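Local coordinates for protein rubber oxygenase (Streptomyces sp., PDB 5O1L) that cleaves the double bonds of poly(cis-1,4-isoprene) rubber by adding dioxygen, using one non-covalently bound b-type heme, at residues R195-H198 / A199-H203. Numbering follows the deposited sequence.
Sequences RMVH and AAVRH. With HEM (protoporphyrin IX containing Fe), chain C.
His-198 and Arg-202, one turn apart on helix 187-204, meet beside the heme. Arg-202 N donates to His-198 O at 3.1 Å, a somewhat bent bond (146° at the hydrogen), while the straighter Val-201 N to Val-197 O bond measures 2.9 Å. Arg-202 CG, anti to the carbonyl carbon (chi1 -67°), starts a chain extended to NE that places one guanidinium face near His-198 O, which lies 3.8 Å above its plane and offset toward the rim. In the guanidinium plane, NH1 donates to a water at 2.8 Å; that water donates to Arg-195 O at 2.7 Å, so this carbonyl accepts twice, the other donor being Ala-199 N. NH1 also forms a salt bridge with Asp-60, and NH2 donates a hydrogen bond to Ile-222 O. A methionine in place of Arg-202 would probably leave Asp-60 without this counter-charge and the water without the N-H it accepts. His-198 NE2 coordinates the heme iron at 2.0 Å as an axial ligand. Val-197 CG1, 3.7 Å from HEM CHA, and Val-201 CG1, 3.9 Å from HEM CMD, add apolar contacts. The chemistry thus divides this helix between a heme-facing side, where two valines accompany the iron-binding histidine, and a charged flank joined to helix 59-68 through Asp-60.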
ATOM      1  N   ARG A 195      -1.121 -12.219   2.528  1.00 15.00           N
ATOM      2  CA  ARG A 195      -1.755 -13.095   1.561  1.00 16.50           C
ATOM      3  C   ARG A 195      -2.821 -13.975   2.206  1.00 16.30           C
ATOM      4  O   ARG A 195      -3.914 -14.190   1.673  1.00 17.20           O
ATOM      5  CB  ARG A 195      -0.661 -13.877   0.872  1.00 18.10           C
ATOM      6  CG  ARG A 195      -1.045 -14.722  -0.250  1.00 18.60           C
ATOM      7  CD  ARG A 195       0.150 -15.180  -1.016  1.00 16.68           C
ATOM      8  NE  ARG A 195      -0.375 -16.054  -1.977  1.00 15.88           N
ATOM      9  CZ  ARG A 195       0.292 -16.929  -2.682  1.00 16.19           C
ATOM     10  NH1 ARG A 195       1.553 -17.067  -2.482  1.00 17.12           N
ATOM     11  NH2 ARG A 195      -0.348 -17.711  -3.538  1.00 17.19           N
ATOM     12  N   MET A 196      -2.519 -14.460   3.404  1.00 16.49           N
ATOM     13  CA  MET A 196      -3.457 -15.306   4.145  0.50 16.83           C
ATOM     14  C   MET A 196      -4.663 -14.483   4.669  1.00 16.45           C
ATOM     15  O   MET A 196      -5.819 -14.960   4.548  1.00 17.97           O
ATOM     16  CB  MET A 196      -2.770 -15.985   5.335  0.50 17.53           C
ATOM     17  CG  MET A 196      -1.683 -16.964   4.971  0.50 18.45           C
ATOM     18  SD  MET A 196      -0.667 -17.475   6.409  0.50 20.96           S
ATOM     19  CE  MET A 196      -1.945 -17.950   7.530  0.50 20.21           C
ATOM     20  N   VAL A 197      -4.427 -13.277   5.177  1.00 15.56           N
ATOM     21  CA  VAL A 197      -5.507 -12.379   5.578  1.00 15.82           C
ATOM     22  C   VAL A 197      -6.436 -12.146   4.384  1.00 16.62           C
ATOM     23  O   VAL A 197      -7.670 -12.268   4.471  1.00 16.74           O
ATOM     24  CB  VAL A 197      -5.042 -11.057   6.170  1.00 16.93           C
ATOM     25  CG1 VAL A 197      -6.215 -10.114   6.369  1.00 17.48           C
ATOM     26  CG2 VAL A 197      -4.315 -11.316   7.453  1.00 17.17           C
ATOM     27  N   HIS A 198      -5.879 -11.754   3.212  1.00 15.08           N
ATOM     28  CA  HIS A 198      -6.714 -11.480   2.089  1.00 15.17           C
ATOM     29  C   HIS A 198      -7.526 -12.737   1.721  1.00 15.84           C
ATOM     30  O   HIS A 198      -8.679 -12.583   1.357  1.00 16.61           O
ATOM     31  CB  HIS A 198      -5.831 -11.000   0.912  1.00 15.07           C
ATOM     32  CG  HIS A 198      -5.328  -9.596   1.041  1.00 14.78           C
ATOM     33  ND1 HIS A 198      -4.277  -9.147   0.267  1.00 14.03           N
ATOM     34  CD2 HIS A 198      -5.769  -8.529   1.771  1.00 13.61           C
ATOM     35  CE1 HIS A 198      -4.097  -7.862   0.560  1.00 13.34           C
ATOM     36  NE2 HIS A 198      -4.954  -7.452   1.472  1.00 13.92           N
ATOM     37  N   ALA A 199      -6.921 -13.905   1.733  1.00 15.79           N
ATOM     38  CA  ALA A 199      -7.612 -15.123   1.414  1.00 16.47           C
ATOM     39  C   ALA A 199      -8.775 -15.391   2.401  1.00 18.32           C
ATOM     40  O   ALA A 199      -9.870 -15.810   1.983  1.00 19.62           O
ATOM     41  CB  ALA A 199      -6.622 -16.255   1.359  1.00 16.49           C
ATOM     42  N   ALA A 200      -8.557 -15.115   3.658  1.00 17.46           N
ATOM     43  CA  ALA A 200      -9.620 -15.220   4.651  1.00 18.35           C
ATOM     44  C   ALA A 200     -10.751 -14.271   4.334  1.00 18.99           C
ATOM     45  O   ALA A 200     -11.913 -14.679   4.385  1.00 19.93           O
ATOM     46  CB  ALA A 200      -9.082 -14.911   6.025  1.00 19.17           C
ATOM     47  N   VAL A 201     -10.435 -13.022   4.002  1.00 18.05           N
ATOM     48  CA  VAL A 201     -11.433 -12.035   3.619  1.00 18.46           C
ATOM     49  C   VAL A 201     -12.285 -12.473   2.461  1.00 19.13           C
ATOM     50  O   VAL A 201     -13.482 -12.178   2.419  1.00 19.59           O
ATOM     51  CB  VAL A 201     -10.774 -10.663   3.383  1.00 19.66           C
ATOM     52  CG1 VAL A 201     -11.747  -9.634   2.813  1.00 20.18           C
ATOM     53  CG2 VAL A 201     -10.203 -10.171   4.730  1.00 20.35           C
ATOM     54  N   ARG A 202     -11.682 -13.154   1.504  1.00 18.51           N
ATOM     55  CA  ARG A 202     -12.414 -13.620   0.319  1.00 18.72           C
ATOM     56  C   ARG A 202     -13.458 -14.660   0.719  1.00 20.73           C
ATOM     57  O   ARG A 202     -14.485 -14.789   0.068  1.00 22.66           O
ATOM     58  CB  ARG A 202     -11.468 -14.169  -0.721  1.00 18.19           C
ATOM     59  CG  ARG A 202     -10.568 -13.121  -1.332  1.00 17.67           C
ATOM     60  CD  ARG A 202      -9.894 -13.657  -2.580  1.00 18.12           C
ATOM     61  NE  ARG A 202      -8.840 -12.733  -2.994  1.00 17.81           N
ATOM     62  CZ  ARG A 202      -7.587 -12.871  -2.612  1.00 16.92           C
ATOM     63  NH1 ARG A 202      -7.104 -13.898  -1.903  1.00 16.52           N
ATOM     64  NH2 ARG A 202      -6.734 -11.849  -2.916  1.00 17.54           N
ATOM     65  N   HIS A 203     -13.167 -15.430   1.763  1.00 21.38           N
ATOM     66  CA  HIS A 203     -14.150 -16.382   2.282  1.00 23.46           C
ATOM     67  C   HIS A 203     -15.215 -15.679   3.138  1.00 24.44           C
ATOM     68  O   HIS A 203     -16.407 -16.053   3.105  1.00 23.72           O
ATOM     69  CB  HIS A 203     -13.403 -17.439   3.052  1.00 24.68           C
ATOM     70  CG  HIS A 203     -14.253 -18.594   3.504  1.00 27.26           C
ATOM     71  ND1 HIS A 203     -14.418 -18.919   4.828  1.00 32.06           N
ATOM     72  CD2 HIS A 203     -14.979 -19.489   2.792  1.00 29.49           C
ATOM     73  CE1 HIS A 203     -15.226 -19.963   4.921  1.00 29.58           C
ATOM     74  NE2 HIS A 203     -15.606 -20.310   3.706  1.00 31.38           N
TER
HETATM   75  CHA HEM C 501      -5.614  -6.670   5.213  1.00 16.04           C
HETATM   76  CHB HEM C 501      -1.944  -4.991   2.712  1.00 14.94           C
HETATM   77  CHC HEM C 501      -4.712  -4.753  -1.187  1.00 13.35           C
HETATM   78  CHD HEM C 501      -8.531  -5.443   1.592  1.00 15.40           C
HETATM   79  C1A HEM C 501      -4.390  -6.280   4.799  1.00 16.08           C
HETATM   80  C2A HEM C 501      -3.250  -6.302   5.686  1.00 17.71           C
HETATM   81  C3A HEM C 501      -2.225  -5.788   4.992  1.00 16.35           C
HETATM   82  C4A HEM C 501      -2.664  -5.501   3.704  1.00 15.25           C
HETATM   83  CMA HEM C 501      -0.840  -5.588   5.556  1.00 16.09           C
HETATM   84  CAA HEM C 501      -3.189  -6.782   7.157  1.00 20.46           C
HETATM   85  CBA HEM C 501      -3.654  -5.651   8.094  1.00 24.17           C
HETATM   86  CGA HEM C 501      -3.191  -5.933   9.477  1.00 30.25           C
HETATM   87  O1A HEM C 501      -3.892  -6.764  10.065  1.00 35.26           O
HETATM   88  O2A HEM C 501      -2.134  -5.348   9.935  1.00 36.20           O
HETATM   89  C1B HEM C 501      -2.376  -4.813   1.402  1.00 13.70           C
HETATM   90  C2B HEM C 501      -1.510  -4.361   0.368  1.00 14.16           C
HETATM   91  C3B HEM C 501      -2.225  -4.301  -0.744  1.00 13.75           C
HETATM   92  C4B HEM C 501      -3.586  -4.689  -0.407  1.00 13.26           C
HETATM   93  CMB HEM C 501      -0.037  -4.028   0.485  1.00 14.69           C
HETATM   94  CAB HEM C 501      -1.944  -4.012  -2.128  1.00 13.64           C
HETATM   95  CBB HEM C 501      -0.677  -3.666  -2.695  1.00 14.65           C
HETATM   96  C1C HEM C 501      -6.025  -4.926  -0.778  1.00 13.37           C
HETATM   97  C2C HEM C 501      -7.152  -4.659  -1.654  1.00 14.28           C
HETATM   98  C3C HEM C 501      -8.214  -4.888  -0.842  1.00 14.91           C
HETATM   99  C4C HEM C 501      -7.696  -5.189   0.481  1.00 14.96           C
HETATM  100  CMC HEM C 501      -7.102  -4.351  -3.122  1.00 14.22           C
HETATM  101  CAC HEM C 501      -9.640  -4.763  -1.184  1.00 15.76           C
HETATM  102  CBC HEM C 501     -10.257  -4.582  -2.417  1.00 16.94           C
HETATM  103  C1D HEM C 501      -8.056  -5.825   2.820  1.00 15.96           C
HETATM  104  C2D HEM C 501      -8.922  -6.240   3.941  1.00 17.14           C
HETATM  105  C3D HEM C 501      -8.134  -6.582   4.954  1.00 17.72           C
HETATM  106  C4D HEM C 501      -6.763  -6.425   4.464  1.00 16.19           C
HETATM  107  CMD HEM C 501     -10.401  -6.160   3.874  1.00 17.72           C
HETATM  108  CAD HEM C 501      -8.569  -7.048   6.364  1.00 20.23           C
HETATM  109  CBD HEM C 501      -8.789  -5.796   7.204  1.00 24.68           C
HETATM  110  CGD HEM C 501      -9.297  -6.221   8.586  1.00 30.05           C
HETATM  111  O1D HEM C 501      -8.575  -5.931   9.567  1.00 32.66           O
HETATM  112  O2D HEM C 501     -10.381  -6.837   8.773  1.00 35.46           O
HETATM  113  NA  HEM C 501      -4.011  -5.818   3.579  1.00 15.41           N
HETATM  114  NB  HEM C 501      -3.599  -4.960   0.874  1.00 14.02           N
HETATM  115  NC  HEM C 501      -6.345  -5.215   0.519  1.00 13.96           N
HETATM  116  ND  HEM C 501      -6.759  -6.032   3.159  1.00 14.92           N
HETATM  117 FE   HEM C 501      -5.193  -5.536   2.026  1.00 15.01          FE
HETATM  118  O   HOH W   1      -4.434 -14.017  -0.940  1.00 19.39           O